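Predicted ATPase of the ABC class (Vibrio vulnificus, PDB 5D6A) probably binds and hydrolyses ATP as an ABC-class ATPase, and is captured here with the non-hydrolysable ATP analogue AMP-PNP. Local coordinates at residues A[233-241]-A[251-259]; A[207-218]-A[289-297]. All blocks are in the same frame, centred on the assembly; numbering follows the deposited sequence.

Interaction 1: A[233-241]-A[251-259]; sequences FTAPESLQV and VTGLGIPKG
The phenyl ring of F233 meets L254 with its edge: CE2 comes within 3.5 Å of CB of L254, which lies near the ring plane, while CZ touches CD2 of the same leucine. With CG of F233 anti to the backbone N (chi1 -178°), the ring reaches across to L254 and also packs on V210, L216 and A430. The side-chain amide of Q240, the other flat group, ends an extended chain that runs past the methyl of T252 at a slant, with NE2 3.2 Å from CG2; the hydroxyl of T252 instead bonds to that of T242. L254 is wedged between several partners. Its CB also rests 3.6 Å from CB of A235, and its CD1 branch meets CD2 of L239 at 3.7 Å. The other branch of L239, CD1, reaches CD of P257, the two side chains crossing at about a right angle.

These side chains flank the opening of a β-hairpin, strands 240-245 and 249-257, at one margin of a four-stranded antiparallel sheet. V241 and G253 form a hydrogen-bonded pair through two nearly straight bonds: V241 N to G253 O (178° at the hydrogen) and G253 N to V241 O, both 3.0 Å. Two residues further along, G255 N donates to L239 O over a longer 3.3 Å. CG2 of V241, set between its own backbone N and carbonyl carbon, packs 3.4 Å from CA of G255. Before the hairpin, the chain makes a short 3-10 turn at 237-238, and L239 and L254 both lean on I423 of the neighbouring mixed sheet.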
ATOM      1  N   PHE A 233     -16.898  22.906  10.871  1.00 52.81           N
ATOM      2  CA  PHE A 233     -17.969  22.611   9.933  1.00 52.08           C
ATOM      3  C   PHE A 233     -19.304  23.233  10.334  1.00 51.90           C
ATOM      4  O   PHE A 233     -19.670  23.248  11.510  1.00 51.40           O
ATOM      5  CB  PHE A 233     -18.138  21.098   9.796  1.00 50.51           C
ATOM      6  CG  PHE A 233     -19.189  20.696   8.806  1.00 50.45           C
ATOM      7  CD1 PHE A 233     -18.870  20.534   7.464  1.00 50.84           C
ATOM      8  CD2 PHE A 233     -20.497  20.484   9.212  1.00 50.11           C
ATOM      9  CE1 PHE A 233     -19.837  20.162   6.547  1.00 50.85           C
ATOM     10  CE2 PHE A 233     -21.469  20.115   8.301  1.00 50.35           C
ATOM     11  CZ  PHE A 233     -21.139  19.954   6.967  1.00 51.16           C
ATOM     12  N   THR A 234     -20.016  23.748   9.335  1.00 51.56           N
ATOM     13  CA  THR A 234     -21.339  24.324   9.525  1.00 52.84           C
ATOM     14  C   THR A 234     -22.198  23.892   8.349  1.00 52.32           C
ATOM     15  O   THR A 234     -21.760  23.950   7.200  1.00 53.22           O
ATOM     16  CB  THR A 234     -21.318  25.860   9.594  1.00 55.04           C
ATOM     17  OG1 THR A 234     -20.513  26.282  10.700  1.00 55.95           O
ATOM     18  CG2 THR A 234     -22.740  26.407   9.766  1.00 56.09           C
ATOM     19  N   ALA A 235     -23.417  23.457   8.642  1.00 51.55           N
ATOM     20  CA  ALA A 235     -24.329  23.002   7.609  1.00 51.22           C
ATOM     21  C   ALA A 235     -25.189  24.145   7.092  1.00 53.22           C
ATOM     22  O   ALA A 235     -25.485  25.088   7.830  1.00 54.03           O
ATOM     23  CB  ALA A 235     -25.214  21.893   8.152  1.00 50.52           C
ATOM     24  N   PRO A 236     -25.578  24.078   5.810  1.00 53.84           N
ATOM     25  CA  PRO A 236     -26.465  25.094   5.265  1.00 55.42           C
ATOM     26  C   PRO A 236     -27.884  24.799   5.742  1.00 55.81           C
ATOM     27  O   PRO A 236     -28.334  23.654   5.650  1.00 55.02           O
ATOM     28  CB  PRO A 236     -26.327  24.913   3.752  1.00 55.95           C
ATOM     29  CG  PRO A 236     -25.904  23.495   3.563  1.00 54.27           C
ATOM     30  CD  PRO A 236     -25.152  23.093   4.796  1.00 52.77           C
ATOM     31  N   GLU A 237     -28.574  25.815   6.259  1.00 58.00           N
ATOM     32  CA  GLU A 237     -29.935  25.639   6.785  1.00 59.17           C
ATOM     33  C   GLU A 237     -30.826  24.811   5.868  1.00 57.36           C
ATOM     34  O   GLU A 237     -31.617  23.993   6.332  1.00 56.33           O
ATOM     35  CB  GLU A 237     -30.603  26.992   7.060  1.00 63.23           C
ATOM     36  CG  GLU A 237     -29.953  27.803   8.173  1.00 65.69           C
ATOM     37  CD  GLU A 237     -30.738  29.056   8.533  1.00 70.28           C
ATOM     38  OE1 GLU A 237     -31.836  29.270   7.967  1.00 72.45           O
ATOM     39  OE2 GLU A 237     -30.258  29.829   9.393  1.00 71.89           O
ATOM     40  N   SER A 238     -30.684  25.028   4.567  1.00 56.86           N
ATOM     41  CA  SER A 238     -31.477  24.319   3.572  1.00 57.18           C
ATOM     42  C   SER A 238     -31.386  22.800   3.714  1.00 55.40           C
ATOM     43  O   SER A 238     -32.325  22.083   3.367  1.00 54.91           O
ATOM     44  CB  SER A 238     -31.023  24.725   2.170  1.00 58.05           C
ATOM     45  OG  SER A 238     -31.777  24.060   1.174  1.00 59.27           O
ATOM     46  N   LEU A 239     -30.261  22.322   4.236  1.00 54.61           N
ATOM     47  CA  LEU A 239     -30.035  20.890   4.381  1.00 53.68           C
ATOM     48  C   LEU A 239     -29.657  20.537   5.828  1.00 52.91           C
ATOM     49  O   LEU A 239     -28.977  19.544   6.087  1.00 51.59           O
ATOM     50  CB  LEU A 239     -28.928  20.485   3.404  1.00 53.13           C
ATOM     51  CG  LEU A 239     -28.769  19.021   3.027  1.00 53.26           C
ATOM     52  CD1 LEU A 239     -30.052  18.486   2.411  1.00 53.87           C
ATOM     53  CD2 LEU A 239     -27.608  18.875   2.055  1.00 53.71           C
ATOM     54  N   GLN A 240     -30.136  21.351   6.765  1.00 53.91           N
ATOM     55  CA  GLN A 240     -29.857  21.184   8.194  1.00 53.73           C
ATOM     56  C   GLN A 240     -30.891  20.308   8.896  1.00 53.81           C
ATOM     57  O   GLN A 240     -32.087  20.378   8.600  1.00 56.19           O
ATOM     58  CB  GLN A 240     -29.839  22.571   8.854  1.00 55.90           C
ATOM     59  CG  GLN A 240     -29.800  22.602  10.377  1.00 55.89           C
ATOM     60  CD  GLN A 240     -29.982  24.016  10.922  1.00 57.73           C
ATOM     61  OE1 GLN A 240     -29.529  24.989  10.318  1.00 57.33           O
ATOM     62  NE2 GLN A 240     -30.651  24.133  12.067  1.00 58.68           N
ATOM     63  N   VAL A 241     -30.418  19.485   9.831  1.00 52.67           N
ATOM     64  CA  VAL A 241     -31.289  18.629  10.640  1.00 52.50           C
ATOM     65  C   VAL A 241     -30.779  18.661  12.073  1.00 52.20           C
ATOM     66  O   VAL A 241     -29.617  18.987  12.316  1.00 51.40           O
ATOM     67  CB  VAL A 241     -31.340  17.168  10.146  1.00 50.92           C
ATOM     68  CG1 VAL A 241     -31.834  17.111   8.709  1.00 51.32           C
ATOM     69  CG2 VAL A 241     -29.981  16.496  10.283  1.00 49.48           C
ATOM     70  N   VAL A 251     -28.523  18.189  19.047  1.00 54.01           N
ATOM     71  CA  VAL A 251     -27.331  18.513  18.259  1.00 53.49           C
ATOM     72  C   VAL A 251     -27.730  18.823  16.819  1.00 52.66           C
ATOM     73  O   VAL A 251     -28.347  17.998  16.143  1.00 51.11           O
ATOM     74  CB  VAL A 251     -26.283  17.372  18.274  1.00 53.28           C
ATOM     75  CG1 VAL A 251     -25.776  17.136  19.687  1.00 54.15           C
ATOM     76  CG2 VAL A 251     -26.850  16.085  17.689  1.00 53.28           C
ATOM     77  N   THR A 252     -27.380  20.023  16.362  1.00 52.56           N
ATOM     78  CA  THR A 252     -27.698  20.461  15.007  1.00 52.62           C
ATOM     79  C   THR A 252     -26.503  20.249  14.083  1.00 51.65           C
ATOM     80  O   THR A 252     -25.357  20.480  14.475  1.00 52.66           O
ATOM     81  CB  THR A 252     -28.105  21.946  14.994  1.00 53.85           C
ATOM     82  OG1 THR A 252     -29.267  22.130  15.814  1.00 54.98           O
ATOM     83  CG2 THR A 252     -28.411  22.416  13.578  1.00 53.81           C
ATOM     84  N   GLY A 253     -26.776  19.807  12.859  1.00 51.06           N
ATOM     85  CA  GLY A 253     -25.721  19.565  11.881  1.00 49.97           C
ATOM     86  C   GLY A 253     -26.242  19.235  10.495  1.00 50.16           C
ATOM     87  O   GLY A 253     -27.440  19.337  10.227  1.00 51.60           O
ATOM     88  N   LEU A 254     -25.327  18.845   9.612  1.00 49.19           N
ATOM     89  CA  LEU A 254     -25.674  18.477   8.245  1.00 49.10           C
ATOM     90  C   LEU A 254     -26.310  17.100   8.200  1.00 48.90           C
ATOM     91  O   LEU A 254     -25.720  16.123   8.663  1.00 48.76           O
ATOM     92  CB  LEU A 254     -24.428  18.452   7.361  1.00 48.62           C
ATOM     93  CG  LEU A 254     -24.651  17.896   5.950  1.00 48.89           C
ATOM     94  CD1 LEU A 254     -25.588  18.802   5.167  1.00 50.36           C
ATOM     95  CD2 LEU A 254     -23.334  17.717   5.211  1.00 48.82           C
ATOM     96  N   GLY A 255     -27.504  17.026   7.627  1.00 48.54           N
ATOM     97  CA  GLY A 255     -28.206  15.767   7.479  1.00 47.67           C
ATOM     98  C   GLY A 255     -28.180  15.361   6.024  1.00 47.42           C
ATOM     99  O   GLY A 255     -28.778  16.029   5.186  1.00 49.21           O
ATOM    100  N   ILE A 256     -27.465  14.283   5.718  1.00 46.25           N
ATOM    101  CA  ILE A 256     -27.380  13.780   4.349  1.00 46.66           C
ATOM    102  C   ILE A 256     -28.494  12.760   4.150  1.00 47.44           C
ATOM    103  O   ILE A 256     -28.397  11.631   4.633  1.00 47.27           O
ATOM    104  CB  ILE A 256     -26.003  13.153   4.059  1.00 45.23           C
ATOM    105  CG1 ILE A 256     -24.917  14.226   4.185  1.00 45.52           C
ATOM    106  CG2 ILE A 256     -25.977  12.543   2.662  1.00 45.04           C
ATOM    107  CD1 ILE A 256     -23.506  13.716   3.995  1.00 44.98           C
ATOM    108  N   PRO A 257     -29.556  13.149   3.428  1.00 49.31           N
ATOM    109  CA  PRO A 257     -30.682  12.241   3.242  1.00 50.78           C
ATOM    110  C   PRO A 257     -30.374  11.056   2.339  1.00 50.06           C
ATOM    111  O   PRO A 257     -29.337  11.032   1.679  1.00 49.36           O
ATOM    112  CB  PRO A 257     -31.744  13.135   2.596  1.00 52.06           C
ATOM    113  CG  PRO A 257     -30.962  14.153   1.845  1.00 51.94           C
ATOM    114  CD  PRO A 257     -29.700  14.378   2.624  1.00 50.45           C
ATOM    115  N   LYS A 258     -31.279  10.083   2.322  1.00 51.08           N
ATOM    116  CA  LYS A 258     -31.125   8.906   1.477  1.00 50.90           C
ATOM    117  C   LYS A 258     -31.128   9.304   0.008  1.00 50.75           C
ATOM    118  O   LYS A 258     -31.494  10.426  -0.346  1.00 52.86           O
ATOM    119  CB  LYS A 258     -32.249   7.903   1.734  1.00 53.51           C
ATOM    120  CG  LYS A 258     -32.241   7.275   3.118  1.00 54.54           C
ATOM    121  CD  LYS A 258     -33.426   6.334   3.268  1.00 57.20           C
ATOM    122  CE  LYS A 258     -33.454   5.658   4.629  1.00 57.82           C
ATOM    123  NZ  LYS A 258     -34.665   4.803   4.788  1.00 58.53           N
ATOM    124  N   GLY A 259     -30.721   8.374  -0.845  1.00 48.85           N
ATOM    125  CA  GLY A 259     -30.661   8.622  -2.275  1.00 49.05           C
ATOM    126  C   GLY A 259     -29.265   9.022  -2.700  1.00 48.09           C
ATOM    127  O   GLY A 259     -28.292   8.740  -2.006  1.00 46.95           O
TER

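Interaction 2: A[207-218]-A[289-297]; sequences VSFVANGSILPR and DGREYIVTD. With ANP (phosphoaminophosphonic acid-adenylate ester), chain C.
S208, F209 and V210 pair with T296, V295 and I294 as antiparallel strands, joining edge strand 294-296 to the four-stranded sheet of the P-loop domain. F209 and V295 exchange backbone hydrogen bonds, and D297 N extends the ladder to V207 O. The hydroxyls of S208 and T296 are hydrogen-bonded at 2.8 Å. After the type II turn 211-214, I215 N bonds to G290 O, and a water links S214 OG, G290 O and Y293 N.

Apolar contacts continue the face of S208 and T296: CG2 of V210 lies beside CG2 of I294, whose CD1 meets CD2 of L216 at 3.4 Å. P217 lays CG against the adenine of AMP-PNP, 3.5 Å from C5.

Charged groups close the far end. R291 holds the D289 carboxylate, whose OD1 also accepts a hydrogen bond from Q123 NE2, in a two-pronged salt bridge, NE to OD2 and NH2 to OD1, and R218 stacks on the R291 guanidinium, centres 3.5 Å apart and planes at 18°. The shared carboxylate and that of D224, on R291, would offset both positive charges. Bent at chi2 and chi3, R218 brings NH2 into a salt bridge with D289 OD1 and a 2.9 Å hydrogen bond to the D289 backbone O.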
ATOM      1  N   VAL A 207     -28.589   8.975   5.809  1.00 43.65           N
ATOM      2  CA  VAL A 207     -27.537   7.953   5.707  1.00 42.72           C
ATOM      3  C   VAL A 207     -26.274   8.394   6.443  1.00 41.11           C
ATOM      4  O   VAL A 207     -25.376   7.588   6.671  1.00 40.49           O
ATOM      5  CB  VAL A 207     -27.182   7.599   4.246  1.00 42.76           C
ATOM      6  CG1 VAL A 207     -28.383   6.987   3.559  1.00 44.72           C
ATOM      7  CG2 VAL A 207     -26.682   8.815   3.478  1.00 42.55           C
ATOM      8  N   SER A 208     -26.215   9.676   6.803  1.00 41.07           N
ATOM      9  CA  SER A 208     -25.072  10.222   7.529  1.00 40.35           C
ATOM     10  C   SER A 208     -25.445  11.561   8.165  1.00 40.30           C
ATOM     11  O   SER A 208     -26.369  12.239   7.712  1.00 41.24           O
ATOM     12  CB  SER A 208     -23.870  10.396   6.594  1.00 40.05           C
ATOM     13  OG  SER A 208     -22.714  10.791   7.314  1.00 39.37           O
ATOM     14  N   PHE A 209     -24.717  11.933   9.214  1.00 39.64           N
ATOM     15  CA  PHE A 209     -24.963  13.179   9.931  1.00 40.42           C
ATOM     16  C   PHE A 209     -23.663  13.813  10.426  1.00 40.34           C
ATOM     17  O   PHE A 209     -22.940  13.212  11.218  1.00 39.26           O
ATOM     18  CB  PHE A 209     -25.896  12.922  11.113  1.00 40.85           C
ATOM     19  CG  PHE A 209     -26.086  14.112  12.008  1.00 41.70           C
ATOM     20  CD1 PHE A 209     -27.006  15.102  11.688  1.00 43.14           C
ATOM     21  CD2 PHE A 209     -25.355  14.238  13.182  1.00 41.21           C
ATOM     22  CE1 PHE A 209     -27.186  16.198  12.515  1.00 44.43           C
ATOM     23  CE2 PHE A 209     -25.530  15.330  14.013  1.00 42.43           C
ATOM     24  CZ  PHE A 209     -26.447  16.312  13.680  1.00 44.16           C
ATOM     25  N   VAL A 210     -23.386  15.030   9.959  1.00 41.01           N
ATOM     26  CA  VAL A 210     -22.185  15.769  10.350  1.00 41.04           C
ATOM     27  C   VAL A 210     -22.588  16.942  11.237  1.00 42.01           C
ATOM     28  O   VAL A 210     -23.045  17.977  10.747  1.00 43.44           O
ATOM     29  CB  VAL A 210     -21.415  16.300   9.125  1.00 41.21           C
ATOM     30  CG1 VAL A 210     -20.153  17.028   9.559  1.00 41.44           C
ATOM     31  CG2 VAL A 210     -21.064  15.160   8.182  1.00 41.40           C
ATOM     32  N   ALA A 211     -22.410  16.777  12.542  1.00 41.73           N
ATOM     33  CA  ALA A 211     -22.769  17.809  13.510  1.00 43.71           C
ATOM     34  C   ALA A 211     -21.993  19.112  13.301  1.00 44.73           C
ATOM     35  O   ALA A 211     -20.826  19.093  12.905  1.00 44.35           O
ATOM     36  CB  ALA A 211     -22.534  17.291  14.923  1.00 43.39           C
ATOM     37  N   ASN A 212     -22.651  20.240  13.557  1.00 46.25           N
ATOM     38  CA  ASN A 212     -21.991  21.541  13.458  1.00 47.60           C
ATOM     39  C   ASN A 212     -20.958  21.660  14.571  1.00 47.83           C
ATOM     40  O   ASN A 212     -21.225  21.291  15.714  1.00 48.19           O
ATOM     41  CB  ASN A 212     -22.998  22.696  13.548  1.00 49.00           C
ATOM     42  CG  ASN A 212     -23.836  22.850  12.290  1.00 48.96           C
ATOM     43  OD1 ASN A 212     -23.519  22.292  11.240  1.00 48.35           O
ATOM     44  ND2 ASN A 212     -24.902  23.633  12.386  1.00 50.25           N
ATOM     45  N   GLY A 213     -19.781  22.174  14.228  1.00 47.48           N
ATOM     46  CA  GLY A 213     -18.695  22.320  15.190  1.00 47.49           C
ATOM     47  C   GLY A 213     -17.682  21.195  15.071  1.00 46.05           C
ATOM     48  O   GLY A 213     -16.727  21.127  15.848  1.00 46.73           O
ATOM     49  N   SER A 214     -17.888  20.307  14.098  1.00 44.09           N
ATOM     50  CA  SER A 214     -16.979  19.191  13.880  1.00 42.63           C
ATOM     51  C   SER A 214     -15.706  19.669  13.198  1.00 42.66           C
ATOM     52  O   SER A 214     -15.719  20.653  12.457  1.00 44.09           O
ATOM     53  CB  SER A 214     -17.632  18.119  12.995  1.00 41.71           C
ATOM     54  OG  SER A 214     -18.779  17.557  13.603  1.00 41.67           O
ATOM     55  N   ILE A 215     -14.609  18.968  13.462  1.00 41.46           N
ATOM     56  CA  ILE A 215     -13.330  19.256  12.833  1.00 41.15           C
ATOM     57  C   ILE A 215     -13.025  18.049  11.950  1.00 39.83           C
ATOM     58  O   ILE A 215     -12.663  16.977  12.441  1.00 39.09           O
ATOM     59  CB  ILE A 215     -12.222  19.512  13.866  1.00 41.82           C
ATOM     60  CG1 ILE A 215     -12.599  20.712  14.739  1.00 43.12           C
ATOM     61  CG2 ILE A 215     -10.896  19.782  13.171  1.00 43.14           C
ATOM     62  CD1 ILE A 215     -11.557  21.080  15.773  1.00 44.83           C
ATOM     63  N   LEU A 216     -13.195  18.235  10.644  1.00 39.44           N
ATOM     64  CA  LEU A 216     -13.013  17.164   9.663  1.00 38.39           C
ATOM     65  C   LEU A 216     -11.557  16.880   9.245  1.00 38.75           C
ATOM     66  O   LEU A 216     -11.132  15.727   9.270  1.00 37.96           O
ATOM     67  CB  LEU A 216     -13.860  17.462   8.418  1.00 38.86           C
ATOM     68  CG  LEU A 216     -15.333  17.805   8.676  1.00 38.94           C
ATOM     69  CD1 LEU A 216     -16.059  18.081   7.369  1.00 39.74           C
ATOM     70  CD2 LEU A 216     -16.029  16.701   9.450  1.00 38.12           C
ATOM     71  N   PRO A 217     -10.784  17.920   8.867  1.00 39.62           N
ATOM     72  CA  PRO A 217      -9.407  17.664   8.421  1.00 40.68           C
ATOM     73  C   PRO A 217      -8.481  17.127   9.509  1.00 40.39           C
ATOM     74  O   PRO A 217      -8.609  17.512  10.674  1.00 39.49           O
ATOM     75  CB  PRO A 217      -8.927  19.048   7.977  1.00 42.56           C
ATOM     76  CG  PRO A 217      -9.696  19.986   8.833  1.00 42.56           C
ATOM     77  CD  PRO A 217     -11.060  19.365   8.954  1.00 40.86           C
ATOM     78  N   ARG A 218      -7.552  16.252   9.113  1.00 39.91           N
ATOM     79  CA  ARG A 218      -6.590  15.669  10.040  1.00 39.16           C
ATOM     80  C   ARG A 218      -5.317  16.503   9.965  1.00 41.02           C
ATOM     81  O   ARG A 218      -5.189  17.345   9.078  1.00 41.86           O
ATOM     82  CB  ARG A 218      -6.295  14.205   9.690  1.00 38.67           C
ATOM     83  CG  ARG A 218      -7.512  13.362   9.310  1.00 37.56           C
ATOM     84  CD  ARG A 218      -8.749  13.659  10.151  1.00 36.83           C
ATOM     85  NE  ARG A 218      -8.578  13.416  11.577  1.00 36.34           N
ATOM     86  CZ  ARG A 218      -9.433  13.822  12.513  1.00 36.43           C
ATOM     87  NH1 ARG A 218     -10.511  14.531  12.188  1.00 36.86           N
ATOM     88  NH2 ARG A 218      -9.198  13.546  13.788  1.00 36.81           N
ATOM     89  N   ASP A 289     -11.711  14.250  19.268  1.00 38.95           N
ATOM     90  CA  ASP A 289     -11.214  13.789  17.976  1.00 38.53           C
ATOM     91  C   ASP A 289     -11.651  14.691  16.828  1.00 38.59           C
ATOM     92  O   ASP A 289     -10.967  14.770  15.806  1.00 38.12           O
ATOM     93  CB  ASP A 289     -11.726  12.382  17.690  1.00 38.01           C
ATOM     94  CG  ASP A 289     -11.320  11.887  16.322  1.00 37.69           C
ATOM     95  OD1 ASP A 289     -10.110  11.883  16.016  1.00 37.80           O
ATOM     96  OD2 ASP A 289     -12.215  11.486  15.552  1.00 39.31           O
ATOM     97  N   GLY A 290     -12.801  15.341  16.994  1.00 38.46           N
ATOM     98  CA  GLY A 290     -13.349  16.220  15.967  1.00 38.82           C
ATOM     99  C   GLY A 290     -14.457  15.555  15.167  1.00 39.55           C
ATOM    100  O   GLY A 290     -15.256  16.238  14.525  1.00 40.38           O
ATOM    101  N   ARG A 291     -14.511  14.223  15.209  1.00 39.51           N
ATOM    102  CA  ARG A 291     -15.521  13.457  14.476  1.00 38.75           C
ATOM    103  C   ARG A 291     -16.462  12.667  15.392  1.00 38.93           C
ATOM    104  O   ARG A 291     -17.358  11.977  14.901  1.00 37.88           O
ATOM    105  CB  ARG A 291     -14.821  12.480  13.525  1.00 38.11           C
ATOM    106  CG  ARG A 291     -13.958  13.148  12.467  1.00 38.30           C
ATOM    107  CD  ARG A 291     -13.048  12.151  11.767  1.00 37.84           C
ATOM    108  NE  ARG A 291     -12.046  11.609  12.688  1.00 38.27           N
ATOM    109  CZ  ARG A 291     -11.079  10.759  12.350  1.00 37.71           C
ATOM    110  NH1 ARG A 291     -10.950  10.330  11.098  1.00 36.50           N
ATOM    111  NH2 ARG A 291     -10.224  10.340  13.277  1.00 38.61           N
ATOM    112  N   GLU A 292     -16.279  12.774  16.710  1.00 39.75           N
ATOM    113  CA  GLU A 292     -17.109  12.004  17.655  1.00 40.19           C
ATOM    114  C   GLU A 292     -18.617  12.303  17.604  1.00 40.70           C
ATOM    115  O   GLU A 292     -19.395  11.650  18.294  1.00 40.51           O
ATOM    116  CB  GLU A 292     -16.599  12.111  19.108  1.00 41.83           C
ATOM    117  CG  GLU A 292     -16.737  13.465  19.804  1.00 42.86           C
ATOM    118  CD  GLU A 292     -15.721  14.501  19.364  1.00 43.67           C
ATOM    119  OE1 GLU A 292     -15.081  14.326  18.302  1.00 42.73           O
ATOM    120  OE2 GLU A 292     -15.562  15.502  20.093  1.00 45.68           O
ATOM    121  N   TYR A 293     -19.027  13.297  16.822  1.00 40.97           N
ATOM    122  CA  TYR A 293     -20.453  13.580  16.674  1.00 41.61           C
ATOM    123  C   TYR A 293     -20.868  13.499  15.210  1.00 40.98           C
ATOM    124  O   TYR A 293     -21.784  14.194  14.763  1.00 41.45           O
ATOM    125  CB  TYR A 293     -20.846  14.903  17.335  1.00 43.03           C
ATOM    126  CG  TYR A 293     -20.882  14.797  18.841  1.00 44.70           C
ATOM    127  CD1 TYR A 293     -21.966  14.204  19.481  1.00 46.12           C
ATOM    128  CD2 TYR A 293     -19.839  15.280  19.626  1.00 46.16           C
ATOM    129  CE1 TYR A 293     -22.013  14.092  20.861  1.00 47.87           C
ATOM    130  CE2 TYR A 293     -19.877  15.176  21.009  1.00 47.32           C
ATOM    131  CZ  TYR A 293     -20.966  14.580  21.621  1.00 48.78           C
ATOM    132  OH  TYR A 293     -21.018  14.471  22.994  1.00 51.72           O
ATOM    133  N   ILE A 294     -20.181  12.625  14.477  1.00 40.19           N
ATOM    134  CA  ILE A 294     -20.486  12.357  13.082  1.00 39.46           C
ATOM    135  C   ILE A 294     -20.819  10.873  13.004  1.00 38.33           C
ATOM    136  O   ILE A 294     -20.048  10.040  13.473  1.00 37.13           O
ATOM    137  CB  ILE A 294     -19.299  12.644  12.140  1.00 39.11           C
ATOM    138  CG1 ILE A 294     -18.754  14.059  12.355  1.00 40.38           C
ATOM    139  CG2 ILE A 294     -19.731  12.468  10.690  1.00 38.57           C
ATOM    140  CD1 ILE A 294     -17.578  14.404  11.464  1.00 39.70           C
ATOM    141  N   VAL A 295     -21.978  10.551  12.436  1.00 38.39           N
ATOM    142  CA  VAL A 295     -22.397   9.160  12.286  1.00 38.37           C
ATOM    143  C   VAL A 295     -22.772   8.872  10.837  1.00 38.42           C
ATOM    144  O   VAL A 295     -23.209   9.762  10.106  1.00 38.68           O
ATOM    145  CB  VAL A 295     -23.582   8.803  13.212  1.00 38.41           C
ATOM    146  CG1 VAL A 295     -23.146   8.832  14.669  1.00 38.28           C
ATOM    147  CG2 VAL A 295     -24.761   9.737  12.973  1.00 39.41           C
ATOM    148  N   THR A 296     -22.591   7.621  10.430  1.00 38.33           N
ATOM    149  CA  THR A 296     -22.896   7.197   9.075  1.00 38.74           C
ATOM    150  C   THR A 296     -23.397   5.757   9.087  1.00 38.76           C
ATOM    151  O   THR A 296     -23.087   4.983   9.989  1.00 37.84           O
ATOM    152  CB  THR A 296     -21.647   7.285   8.173  1.00 38.95           C
ATOM    153  OG1 THR A 296     -21.126   8.619   8.194  1.00 40.76           O
ATOM    154  CG2 THR A 296     -21.972   6.901   6.740  1.00 38.72           C
ATOM    155  N   ASP A 297     -24.197   5.419   8.084  1.00 39.45           N
ATOM    156  CA  ASP A 297     -24.713   4.075   7.930  1.00 39.78           C
ATOM    157  C   ASP A 297     -23.559   3.092   8.164  1.00 38.41           C
ATOM    158  O   ASP A 297     -22.525   3.178   7.504  1.00 36.59           O
ATOM    159  CB  ASP A 297     -25.289   3.928   6.521  1.00 40.55           C
ATOM    160  CG  ASP A 297     -25.888   2.570   6.263  1.00 40.93           C
ATOM    161  OD1 ASP A 297     -25.565   1.598   6.984  1.00 41.59           O
ATOM    162  OD2 ASP A 297     -26.681   2.479   5.314  1.00 40.95           O
TER
HETATM  163  PG  ANP C 602     -10.678  15.481  -3.814  1.00 71.51           P
HETATM  164  O1G ANP C 602     -11.924  14.869  -3.225  1.00 74.06           O
HETATM  165  O2G ANP C 602      -9.576  14.478  -4.075  1.00 68.07           O
HETATM  166  O3G ANP C 602     -10.980  16.402  -4.971  1.00 69.16           O
HETATM  167  PB  ANP C 602     -10.326  18.228  -2.498  1.00 53.29           P
HETATM  168  O1B ANP C 602     -11.802  18.465  -2.391  1.00 55.36           O
HETATM  169  O2B ANP C 602      -9.606  18.819  -3.688  1.00 54.93           O
HETATM  170  N3B ANP C 602     -10.040  16.495  -2.531  1.00 63.32           N
HETATM  171  PA  ANP C 602      -9.130  17.982   0.045  1.00 50.88           P
HETATM  172  O1A ANP C 602     -10.177  17.877   1.121  1.00 51.22           O
HETATM  173  O2A ANP C 602      -8.524  16.718  -0.509  1.00 53.57           O
HETATM  174  O3A ANP C 602      -9.693  18.877  -1.168  1.00 50.93           O
HETATM  175  O5' ANP C 602      -7.923  18.890   0.587  1.00 50.94           O
HETATM  176  C5' ANP C 602      -8.174  20.169   1.151  1.00 50.24           C
HETATM  177  C4' ANP C 602      -7.027  20.565   2.070  1.00 50.92           C
HETATM  178  O4' ANP C 602      -7.503  21.538   3.003  1.00 50.02           O
HETATM  179  C3' ANP C 602      -6.483  19.404   2.891  1.00 52.08           C
HETATM  180  O3' ANP C 602      -5.063  19.532   3.049  1.00 52.69           O
HETATM  181  C2' ANP C 602      -7.194  19.516   4.222  1.00 50.44           C
HETATM  182  O2' ANP C 602      -6.362  19.094   5.307  1.00 51.17           O
HETATM  183  C1' ANP C 602      -7.562  20.994   4.323  1.00 49.48           C
HETATM  184  N9  ANP C 602      -8.921  21.188   4.885  1.00 50.15           N
HETATM  185  C8  ANP C 602     -10.047  20.529   4.532  1.00 48.80           C
HETATM  186  N7  ANP C 602     -11.102  20.970   5.264  1.00 49.02           N
HETATM  187  C5  ANP C 602     -10.655  21.927   6.096  1.00 50.00           C
HETATM  188  C6  ANP C 602     -11.242  22.804   7.135  1.00 50.74           C
HETATM  189  N6  ANP C 602     -12.559  22.739   7.432  1.00 52.07           N
HETATM  190  N1  ANP C 602     -10.420  23.669   7.774  1.00 53.35           N
HETATM  191  C2  ANP C 602      -9.102  23.747   7.488  1.00 53.51           C
HETATM  192  N3  ANP C 602      -8.511  22.973   6.553  1.00 53.15           N
HETATM  193  C4  ANP C 602      -9.220  22.066   5.840  1.00 50.61           C
HETATM  194  O   HOH W   1     -17.861  15.740  15.545  1.00 35.01           O

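Overall arrangement
Both contacts belong to one four-stranded antiparallel sheet: interaction 1 pairs strand 240-245 with 249-257, interaction 2 pairs 206-211 with 294-296, and the two inner strands are neighbours, joined where L254 N approaches V210 O at 2.7 Å. Along the chain, interaction 1 is nested in the loop that interaction 2 closes. It is partly buried, a local hairpin built from backbone bonds and apolar side chains. Interaction 2 is more deeply buried, lies nearer the centre of the chain, bridges 70 intervening residues and adds hydroxyl, water-mediated and ionic bonds. Nucleotide contact also separates them: P217 touches AMP-PNP, whereas the nearest atoms of the F233 side chain stay about 6 Å from it.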